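PDB 2ZC0: alanine glyoxylate transaminase from Thermococcus litoralis, which probably transfers the amino group of alanine to glyoxylate with the help of pyridoxal 5'-phosphate. Local coordinates for residues G76-E79 / L80-E83; E162-I165 / K166-A170; E302-L305 / L306-E310; A398-Y401 / K402-F405. All blocks are in the same frame, centred on the assembly; numbering follows the deposited sequence.

Contact 1 (G76-E79 / L80-E83); sequences GIPE and LREE
R81 folds back over the start of its own helix and grips the backbone of G76. The bond runs from NH2 of R81 to O of G76 and measures 2.8 Å. It is nearly straight, at 165° at the hydrogen. The carbonyl oxygen sits at the edge of the guanidinium and in its plane. The side chain reaches it by bending at chi2 and chi3, with chi3 at 45°. CD of R81 lies 3.2 Å from O of G76.

Backbone bonds form the first turn of helix 78-91. I77 stands at the N-cap position. Its carbonyl takes a weak bond from R81 N. The bond from E82 N to P78 O is firmer, at 3.0 Å, and the one from E83 N to E79 O measures 2.9 Å.

P78 packs on the guanidinium, its CA over one face and offset toward the rim. Its ring carbon CG is 3.6 Å from NH2 of R81. The apolar contact is CG1 of I77 with CB of L80, at 3.7 Å. I77 and L80 also both touch Q284 of helix 281-292, so this part of the turn faces that helix.

G76 has a phi of 100°, which is easy for glycine. NE of R81 makes a weak bond to O of P98. The guanidinium thus bridges two backbone carbonyls, one before the helix and one in a later loop. The G76 carbonyl at its edge and P78 over one face fix how the group is turned, and the weak bond to P98 adds to this.

Contact 2 (E162-I165 / K166-A170); sequences EEKI and KELKA
K166 reaches back along the helix to E162, one turn earlier. Its chain is extended beyond CG, and CE comes to 3.5 Å from OE1 of E162. The salt bridge from NZ of K166 to the same oxygen is long, at 3.8 Å. OE1 of E162 has stronger partners in helix 194-207: a hydrogen bond with OH of Y207 and a salt bridge to K206. K166 therefore adds a more distant positive charge to an oxygen already held.

E167 comes next. Its OE1 is 3.5 Å from OE2 of E163, so two like charges lie close, their carboxylate planes turned 40° apart. The other oxygen, OE2, makes a long salt bridge of 3.9 Å to NZ of K164. That lysine may offset part of the repulsion.

All of this is i to i+3 and i to i+4 pairing on helix 158-170, within a predicted coiled coil. The main chain keeps the alpha-helical pattern, with K166 N, E167 N, L168 N and K169 N each bonded to the carbonyl four residues back.

L168 presses CD2 against the bent chain of K164. The CG and CD atoms of K164 both lie 3.5 Å from CD2 of L168, which is tight for carbon.

K169 runs alongside I165, with CE of K169 3.7 Å from CG2 of I165. The ammonium end goes to D2 of the second subunit in a salt bridge. I165 itself packs on I203 and Y207 of helix 194-207. A170, the last residue of the helix, offers its carbonyl to K266 of the third subunit.

Contact 3 (E302-L305 / L306-E310); sequences EGAL and LGYKE
Three backbone bonds join A304 and its neighbours to the next turn of helix 295-322: G307 N to G303 O, Y308 N to A304 O at 2.7 Å, and K309 N to L305 O at 2.9 Å. A wider pi-type turn at 302-304 overlaps the start of this pattern, and G303 has the unusual backbone angles -132/-90°.

Y308 carries the main side-chain contact. Its ring leans back along the helix, with CG anti to the carbonyl carbon at chi1 -72°. This brings CE2 of Y308 to 3.8 Å from CB of A304. CD2 of Y308 lies 3.2 Å from O of A304, the oxygen that also accepts the bond from Y308 N. The hydroxyl of Y308 is hydrogen-bonded to the backbone N of D45. The side chain also touches P44, Y222 and S383.

On another side, CD2 of L306 rests 4.0 Å from CA of E302. L305 packs against Y222 and H300.

The arrangement is an i to i+4 pairing that starts from a pi-type widening in a long helix. In this aminotransferase of class I it ties that helix to the loop of P44 and D45.

Contact 4 (A398-Y401 / K402-F405); sequences AKLY and KEKF
The carbonyl of Y401 serves two backbone donors in the last turn of helix 389-404. F405 N gives it a bond of 2.8 Å. K404 N gives a second, weak one of 3.2 Å. K404 N is shared, because it also bonds to O of L400, at 3.0 Å. F405 N still bonds four residues back. One turn earlier, K402 N bonds to O of A398 and E403 N to O of K399, both by the same spacing. The carbonyls of A398, K399, L400 and Y401 are thus all taken by backbone donors of 402-405.

Two charged ends, K399 and E403, have partners outside the contact. NZ of K399 forms a salt bridge with E358. OE2 of E403 forms one with R357.

F405 turns its edge to the face of Y401. The two rings make a T-shaped, edge-to-face stack with centroids 5.1 Å apart and planes at 70°. CD1 of F405 stands over the centre of the Y401 face. The tyrosine ring is placed there by a chi1 of -175°, which sets CG anti to the backbone N. CD1 of F405 also approaches O of Y401, at 3.0 Å. The L400 and K404 side chains lie side by side, CD2 of L400 3.5 Å from CG of K404.

L400 packs on F350, E353 and L354, and K404 on E353, so this side of the helix lies against helix 347-357. The Y401 ring meets F339 of strand 336-340, and both Y401 and F405 touch P342 in the loop beyond that strand.

The four contacts are separate local helical contacts that follow one another along the chain without touching. In contacts 1 and 3 the side chains of L80 and Y308 each lie about 12 Å from a bound PMP. The centres of these two contacts are 27 Å apart. Contact 2 lies across the chain's centre from contact 3, their centres 42 Å apart, with the K164 side chain about 13 Å from a bound zinc ion. Contact 4, near the C-terminus, is farthest from contact 1, at 51 Å between centres. Among the four, contact 2 is where other subunits touch.

Contact 1 (G76-E79 / L80-E83)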
loop_
_atom_site.group_PDB
_atom_site.type_symbol
_atom_site.label_atom_id
_atom_site.label_comp_id
_atom_site.label_asym_id
_atom_site.label_seq_id
_atom_site.Cartn_x
_atom_site.Cartn_y
_atom_site.Cartn_z
ATOM N N GLY A 76 -4.122 -12.141 26.349
ATOM C CA GLY A 76 -5.115 -12.408 27.374
ATOM C C GLY A 76 -4.571 -13.238 28.522
ATOM O O GLY A 76 -3.682 -14.058 28.316
ATOM N N ILE A 77 -5.097 -13.036 29.729
ATOM C CA ILE A 77 -4.618 -13.789 30.880
ATOM C C ILE A 77 -4.683 -15.287 30.603
ATOM O O ILE A 77 -5.643 -15.779 30.005
ATOM C CB ILE A 77 -5.429 -13.471 32.162
ATOM C CG1 ILE A 77 -6.923 -13.622 31.892
ATOM C CG2 ILE A 77 -5.118 -12.053 32.650
ATOM C CD1 ILE A 77 -7.782 -13.251 33.092
ATOM N N PRO A 78 -3.654 -16.035 31.039
ATOM C CA PRO A 78 -3.573 -17.489 30.841
ATOM C C PRO A 78 -4.792 -18.284 31.326
ATOM O O PRO A 78 -5.210 -19.238 30.671
ATOM C CB PRO A 78 -2.298 -17.873 31.595
ATOM C CG PRO A 78 -1.468 -16.616 31.542
ATOM C CD PRO A 78 -2.483 -15.533 31.784
ATOM N N GLU A 79 -5.355 -17.904 32.471
ATOM C CA GLU A 79 -6.511 -18.620 33.010
ATOM C C GLU A 79 -7.687 -18.608 32.028
ATOM O O GLU A 79 -8.316 -19.636 31.802
ATOM C CB GLU A 79 -6.972 -18.003 34.346
ATOM C CG GLU A 79 -5.867 -17.727 35.369
ATOM C CD GLU A 79 -4.919 -16.628 34.924
ATOM O OE1 GLU A 79 -5.393 -15.643 34.320
ATOM O OE2 GLU A 79 -3.705 -16.741 35.184
ATOM N N LEU A 80 -7.973 -17.441 31.451
ATOM C CA LEU A 80 -9.071 -17.290 30.494
ATOM C C LEU A 80 -8.835 -18.154 29.253
ATOM O O LEU A 80 -9.741 -18.831 28.772
ATOM C CB LEU A 80 -9.210 -15.823 30.063
ATOM C CG LEU A 80 -10.632 -15.263 29.906
ATOM C CD1 LEU A 80 -10.579 -13.914 29.226
ATOM C CD2 LEU A 80 -11.497 -16.220 29.112
ATOM N N ARG A 81 -7.615 -18.118 28.730
ATOM C CA ARG A 81 -7.286 -18.907 27.558
ATOM C C ARG A 81 -7.506 -20.395 27.849
ATOM O O ARG A 81 -8.035 -21.124 27.010
ATOM C CB ARG A 81 -5.835 -18.637 27.124
ATOM C CG ARG A 81 -5.647 -17.363 26.268
ATOM C CD ARG A 81 -4.336 -16.651 26.606
ATOM N NE ARG A 81 -3.231 -17.600 26.715
ATOM C CZ ARG A 81 -2.108 -17.370 27.382
ATOM N NH1 ARG A 81 -1.166 -18.298 27.418
ATOM N NH2 ARG A 81 -1.926 -16.223 28.021
ATOM N N GLU A 82 -7.122 -20.840 29.042
ATOM C CA GLU A 82 -7.310 -22.241 29.411
ATOM C C GLU A 82 -8.798 -22.564 29.556
ATOM O O GLU A 82 -9.269 -23.580 29.046
ATOM C CB GLU A 82 -6.555 -22.558 30.709
ATOM C CG GLU A 82 -5.043 -22.571 30.533
ATOM C CD GLU A 82 -4.279 -22.592 31.848
ATOM O OE1 GLU A 82 -3.036 -22.736 31.810
ATOM O OE2 GLU A 82 -4.915 -22.457 32.918
ATOM N N GLU A 83 -9.547 -21.698 30.229
ATOM C CA GLU A 83 -10.977 -21.935 30.395
ATOM C C GLU A 83 -11.716 -21.951 29.060
ATOM O O GLU A 83 -12.613 -22.768 28.861
ATOM C CB GLU A 83 -11.593 -20.893 31.330
ATOM C CG GLU A 83 -11.387 -21.218 32.801
ATOM C CD GLU A 83 -12.132 -22.478 33.231
ATOM O OE1 GLU A 83 -11.612 -23.206 34.108
ATOM O OE2 GLU A 83 -13.240 -22.735 32.698
#

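Contact 2 (E162-I165 / K166-A170)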
loop_
_atom_site.group_PDB
_atom_site.type_symbol
_atom_site.label_atom_id
_atom_site.label_comp_id
_atom_site.label_asym_id
_atom_site.label_seq_id
_atom_site.Cartn_x
_atom_site.Cartn_y
_atom_site.Cartn_z
ATOM N N GLU A 162 -16.924 -22.679 -5.990
ATOM C CA GLU A 162 -15.861 -23.168 -6.876
ATOM C C GLU A 162 -15.895 -22.534 -8.256
ATOM O O GLU A 162 -14.853 -22.378 -8.908
ATOM C CB GLU A 162 -15.921 -24.693 -7.034
ATOM C CG GLU A 162 -14.807 -25.215 -7.938
ATOM C CD GLU A 162 -14.626 -26.720 -7.873
ATOM O OE1 GLU A 162 -13.551 -27.196 -8.300
ATOM O OE2 GLU A 162 -15.547 -27.427 -7.402
ATOM N N GLU A 163 -17.092 -22.187 -8.712
ATOM C CA GLU A 163 -17.234 -21.552 -10.011
ATOM C C GLU A 163 -16.696 -20.140 -9.886
ATOM O O GLU A 163 -16.053 -19.637 -10.795
ATOM C CB GLU A 163 -18.700 -21.503 -10.451
ATOM C CG GLU A 163 -18.878 -20.919 -11.853
ATOM C CD GLU A 163 -17.965 -21.578 -12.887
ATOM O OE1 GLU A 163 -18.012 -22.827 -13.018
ATOM O OE2 GLU A 163 -17.198 -20.853 -13.569
ATOM N N LYS A 164 -16.961 -19.496 -8.756
ATOM C CA LYS A 164 -16.451 -18.144 -8.551
ATOM C C LYS A 164 -14.930 -18.214 -8.549
ATOM O O LYS A 164 -14.259 -17.467 -9.259
ATOM C CB LYS A 164 -16.950 -17.569 -7.222
ATOM C CG LYS A 164 -16.316 -16.222 -6.859
ATOM C CD LYS A 164 -16.541 -15.151 -7.928
ATOM C CE LYS A 164 -17.972 -14.626 -7.939
ATOM N NZ LYS A 164 -18.170 -13.561 -8.980
ATOM N N ILE A 165 -14.395 -19.143 -7.762
ATOM C CA ILE A 165 -12.951 -19.322 -7.666
ATOM C C ILE A 165 -12.339 -19.538 -9.049
ATOM O O ILE A 165 -11.339 -18.913 -9.383
ATOM C CB ILE A 165 -12.616 -20.496 -6.725
ATOM C CG1 ILE A 165 -12.952 -20.090 -5.286
ATOM C CG2 ILE A 165 -11.147 -20.885 -6.853
ATOM C CD1 ILE A 165 -12.856 -21.223 -4.274
ATOM N N LYS A 166 -12.946 -20.400 -9.864
ATOM C CA LYS A 166 -12.433 -20.650 -11.215
ATOM C C LYS A 166 -12.588 -19.396 -12.064
ATOM O O LYS A 166 -11.766 -19.107 -12.934
ATOM C CB LYS A 166 -13.187 -21.803 -11.873
ATOM C CG LYS A 166 -12.967 -23.162 -11.227
ATOM C CD LYS A 166 -13.722 -24.257 -11.990
ATOM C CE LYS A 166 -13.350 -25.636 -11.479
ATOM N NZ LYS A 166 -14.217 -26.708 -12.050
ATOM N N GLU A 167 -13.652 -18.651 -11.809
ATOM C CA GLU A 167 -13.908 -17.423 -12.538
ATOM C C GLU A 167 -12.747 -16.439 -12.239
ATOM O O GLU A 167 -12.125 -15.905 -13.158
ATOM C CB GLU A 167 -15.259 -16.860 -12.073
ATOM C CG GLU A 167 -16.062 -16.094 -13.105
ATOM C CD GLU A 167 -17.563 -16.381 -12.977
ATOM O OE1 GLU A 167 -18.015 -17.441 -13.486
ATOM O OE2 GLU A 167 -18.280 -15.561 -12.354
ATOM N N LEU A 168 -12.440 -16.237 -10.956
ATOM C CA LEU A 168 -11.362 -15.330 -10.560
ATOM C C LEU A 168 -9.995 -15.739 -11.121
ATOM O O LEU A 168 -9.251 -14.910 -11.650
ATOM C CB LEU A 168 -11.249 -15.239 -9.026
ATOM C CG LEU A 168 -12.064 -14.247 -8.177
ATOM C CD1 LEU A 168 -12.682 -13.163 -9.051
ATOM C CD2 LEU A 168 -13.121 -14.984 -7.398
ATOM N N LYS A 169 -9.656 -17.016 -10.999
ATOM C CA LYS A 169 -8.368 -17.484 -11.494
ATOM C C LYS A 169 -8.252 -17.365 -13.007
ATOM O O LYS A 169 -7.169 -17.101 -13.529
ATOM C CB LYS A 169 -8.118 -18.916 -11.022
ATOM C CG LYS A 169 -8.090 -19.017 -9.494
ATOM C CD LYS A 169 -7.745 -20.415 -9.016
ATOM C CE LYS A 169 -7.578 -20.466 -7.497
ATOM N NZ LYS A 169 -6.411 -19.656 -7.000
ATOM N N ALA A 170 -9.358 -17.531 -13.719
ATOM C CA ALA A 170 -9.317 -17.412 -15.173
ATOM C C ALA A 170 -9.037 -15.968 -15.585
ATOM O O ALA A 170 -8.499 -15.725 -16.668
ATOM C CB ALA A 170 -10.640 -17.893 -15.784
#

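Contact 3 (E302-L305 / L306-E310)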
loop_
_atom_site.group_PDB
_atom_site.type_symbol
_atom_site.label_atom_id
_atom_site.label_comp_id
_atom_site.label_asym_id
_atom_site.label_seq_id
_atom_site.Cartn_x
_atom_site.Cartn_y
_atom_site.Cartn_z
ATOM N N GLU A 302 -29.697 -23.039 30.053
ATOM C CA GLU A 302 -31.031 -23.303 30.586
ATOM C C GLU A 302 -31.794 -22.025 30.909
ATOM O O GLU A 302 -32.821 -22.053 31.591
ATOM C CB GLU A 302 -30.937 -24.182 31.839
ATOM C CG GLU A 302 -30.197 -23.548 33.003
ATOM C CD GLU A 302 -30.017 -24.509 34.168
ATOM O OE1 GLU A 302 -29.441 -25.604 33.955
ATOM O OE2 GLU A 302 -30.445 -24.168 35.295
ATOM N N GLY A 303 -31.287 -20.902 30.411
ATOM C CA GLY A 303 -31.938 -19.626 30.649
ATOM C C GLY A 303 -32.080 -18.824 29.369
ATOM O O GLY A 303 -33.073 -18.953 28.650
ATOM N N ALA A 304 -31.072 -18.007 29.080
ATOM C CA ALA A 304 -31.073 -17.166 27.889
ATOM C C ALA A 304 -31.423 -17.926 26.612
ATOM O O ALA A 304 -32.325 -17.529 25.875
ATOM C CB ALA A 304 -29.717 -16.485 27.738
ATOM N N LEU A 305 -30.718 -19.023 26.357
ATOM C CA LEU A 305 -30.949 -19.818 25.158
ATOM C C LEU A 305 -32.423 -20.148 24.928
ATOM O O LEU A 305 -32.938 -19.964 23.827
ATOM C CB LEU A 305 -30.144 -21.109 25.224
ATOM C CG LEU A 305 -29.375 -21.480 23.952
ATOM C CD1 LEU A 305 -28.765 -22.865 24.143
ATOM C CD2 LEU A 305 -30.285 -21.459 22.735
ATOM N N LEU A 306 -33.098 -20.649 25.960
ATOM C CA LEU A 306 -34.517 -20.986 25.837
ATOM C C LEU A 306 -35.330 -19.716 25.641
ATOM O O LEU A 306 -36.323 -19.708 24.911
ATOM C CB LEU A 306 -35.011 -21.740 27.077
ATOM C CG LEU A 306 -34.704 -23.242 27.118
ATOM C CD1 LEU A 306 -35.265 -23.903 25.852
ATOM C CD2 LEU A 306 -33.208 -23.469 27.213
ATOM N N GLY A 307 -34.893 -18.644 26.295
ATOM C CA GLY A 307 -35.567 -17.371 26.157
ATOM C C GLY A 307 -35.482 -16.866 24.727
ATOM O O GLY A 307 -36.479 -16.396 24.183
ATOM N N TYR A 308 -34.300 -16.960 24.115
ATOM C CA TYR A 308 -34.108 -16.501 22.738
ATOM C C TYR A 308 -34.863 -17.391 21.762
ATOM O O TYR A 308 -35.460 -16.910 20.802
ATOM C CB TYR A 308 -32.614 -16.491 22.360
ATOM C CG TYR A 308 -31.801 -15.398 23.027
ATOM C CD1 TYR A 308 -32.141 -14.051 22.874
ATOM C CD2 TYR A 308 -30.695 -15.710 23.815
ATOM C CE1 TYR A 308 -31.401 -13.044 23.496
ATOM C CE2 TYR A 308 -29.951 -14.713 24.437
ATOM C CZ TYR A 308 -30.310 -13.383 24.274
ATOM O OH TYR A 308 -29.580 -12.399 24.894
ATOM N N LYS A 309 -34.827 -18.694 22.009
ATOM C CA LYS A 309 -35.525 -19.636 21.146
ATOM C C LYS A 309 -37.012 -19.270 21.113
ATOM O O LYS A 309 -37.655 -19.334 20.069
ATOM C CB LYS A 309 -35.344 -21.058 21.681
ATOM C CG LYS A 309 -35.982 -22.127 20.828
ATOM C CD LYS A 309 -35.673 -23.503 21.368
ATOM C CE LYS A 309 -36.233 -24.581 20.448
ATOM N NZ LYS A 309 -35.838 -25.949 20.895
ATOM N N GLU A 310 -37.548 -18.880 22.264
ATOM C CA GLU A 310 -38.950 -18.498 22.359
ATOM C C GLU A 310 -39.217 -17.240 21.530
ATOM O O GLU A 310 -40.187 -17.176 20.776
ATOM C CB GLU A 310 -39.323 -18.272 23.825
ATOM C CG GLU A 310 -40.760 -17.870 24.053
ATOM C CD GLU A 310 -41.084 -17.737 25.529
ATOM O OE1 GLU A 310 -40.334 -17.031 26.241
ATOM O OE2 GLU A 310 -42.085 -18.336 25.975
#

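Contact 4 (A398-Y401 / K402-F405)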
loop_
_atom_site.group_PDB
_atom_site.type_symbol
_atom_site.label_atom_id
_atom_site.label_comp_id
_atom_site.label_asym_id
_atom_site.label_seq_id
_atom_site.Cartn_x
_atom_site.Cartn_y
_atom_site.Cartn_z
ATOM N N ALA A 398 -46.300 -5.066 9.357
ATOM C CA ALA A 398 -47.267 -5.638 8.425
ATOM C C ALA A 398 -48.207 -4.545 7.926
ATOM O O ALA A 398 -48.602 -4.536 6.760
ATOM C CB ALA A 398 -48.064 -6.747 9.118
ATOM N N LYS A 399 -48.554 -3.627 8.825
ATOM C CA LYS A 399 -49.440 -2.509 8.507
ATOM C C LYS A 399 -48.870 -1.668 7.358
ATOM O O LYS A 399 -49.558 -1.403 6.373
ATOM C CB LYS A 399 -49.637 -1.636 9.756
ATOM C CG LYS A 399 -50.516 -0.406 9.549
ATOM C CD LYS A 399 -50.463 0.535 10.756
ATOM C CE LYS A 399 -51.275 1.805 10.507
ATOM N NZ LYS A 399 -51.129 2.798 11.609
ATOM N N LEU A 400 -47.610 -1.258 7.481
ATOM C CA LEU A 400 -46.980 -0.453 6.439
ATOM C C LEU A 400 -46.743 -1.296 5.189
ATOM O O LEU A 400 -46.772 -0.784 4.068
ATOM C CB LEU A 400 -45.646 0.106 6.924
ATOM C CG LEU A 400 -45.312 1.550 6.534
ATOM C CD1 LEU A 400 -43.816 1.757 6.726
ATOM C CD2 LEU A 400 -45.708 1.841 5.090
ATOM N N TYR A 401 -46.503 -2.588 5.397
ATOM C CA TYR A 401 -46.253 -3.518 4.300
ATOM C C TYR A 401 -47.422 -3.502 3.327
ATOM O O TYR A 401 -47.259 -3.197 2.144
ATOM C CB TYR A 401 -46.075 -4.942 4.839
ATOM C CG TYR A 401 -45.687 -5.958 3.782
ATOM C CD1 TYR A 401 -44.352 -6.157 3.432
ATOM C CD2 TYR A 401 -46.654 -6.713 3.126
ATOM C CE1 TYR A 401 -43.992 -7.089 2.456
ATOM C CE2 TYR A 401 -46.306 -7.645 2.148
ATOM C CZ TYR A 401 -44.975 -7.829 1.818
ATOM O OH TYR A 401 -44.630 -8.755 0.856
ATOM N N LYS A 402 -48.604 -3.839 3.833
ATOM C CA LYS A 402 -49.789 -3.860 2.994
ATOM C C LYS A 402 -50.303 -2.460 2.673
ATOM O O LYS A 402 -51.078 -2.284 1.735
ATOM C CB LYS A 402 -50.890 -4.721 3.627
ATOM C CG LYS A 402 -50.751 -6.219 3.311
ATOM C CD LYS A 402 -50.443 -6.436 1.818
ATOM C CE LYS A 402 -50.644 -7.883 1.365
ATOM N NZ LYS A 402 -52.086 -8.245 1.214
ATOM N N GLU A 403 -49.872 -1.463 3.437
ATOM C CA GLU A 403 -50.299 -0.105 3.140
ATOM C C GLU A 403 -49.591 0.311 1.847
ATOM O O GLU A 403 -50.114 1.110 1.070
ATOM C CB GLU A 403 -49.919 0.866 4.259
ATOM C CG GLU A 403 -50.531 2.244 4.055
ATOM C CD GLU A 403 -49.664 3.368 4.582
ATOM O OE1 GLU A 403 -49.420 3.414 5.809
ATOM O OE2 GLU A 403 -49.224 4.210 3.764
ATOM N N LYS A 404 -48.402 -0.246 1.623
ATOM C CA LYS A 404 -47.617 0.052 0.424
ATOM C C LYS A 404 -47.837 -0.960 -0.697
ATOM O O LYS A 404 -47.877 -0.594 -1.871
ATOM C CB LYS A 404 -46.120 0.090 0.749
ATOM C CG LYS A 404 -45.666 1.262 1.596
ATOM C CD LYS A 404 -44.550 2.043 0.905
ATOM C CE LYS A 404 -45.092 2.985 -0.169
ATOM N NZ LYS A 404 -45.833 2.291 -1.257
ATOM N N PHE A 405 -47.974 -2.233 -0.337
ATOM C CA PHE A 405 -48.159 -3.284 -1.334
ATOM C C PHE A 405 -49.523 -3.965 -1.241
ATOM O O PHE A 405 -50.325 -3.589 -0.357
ATOM C CB PHE A 405 -47.050 -4.334 -1.192
ATOM C CG PHE A 405 -45.695 -3.747 -0.912
ATOM C CD1 PHE A 405 -45.069 -3.967 0.312
ATOM C CD2 PHE A 405 -45.061 -2.941 -1.854
ATOM C CE1 PHE A 405 -43.835 -3.392 0.595
ATOM C CE2 PHE A 405 -43.826 -2.358 -1.580
ATOM C CZ PHE A 405 -43.213 -2.584 -0.353
#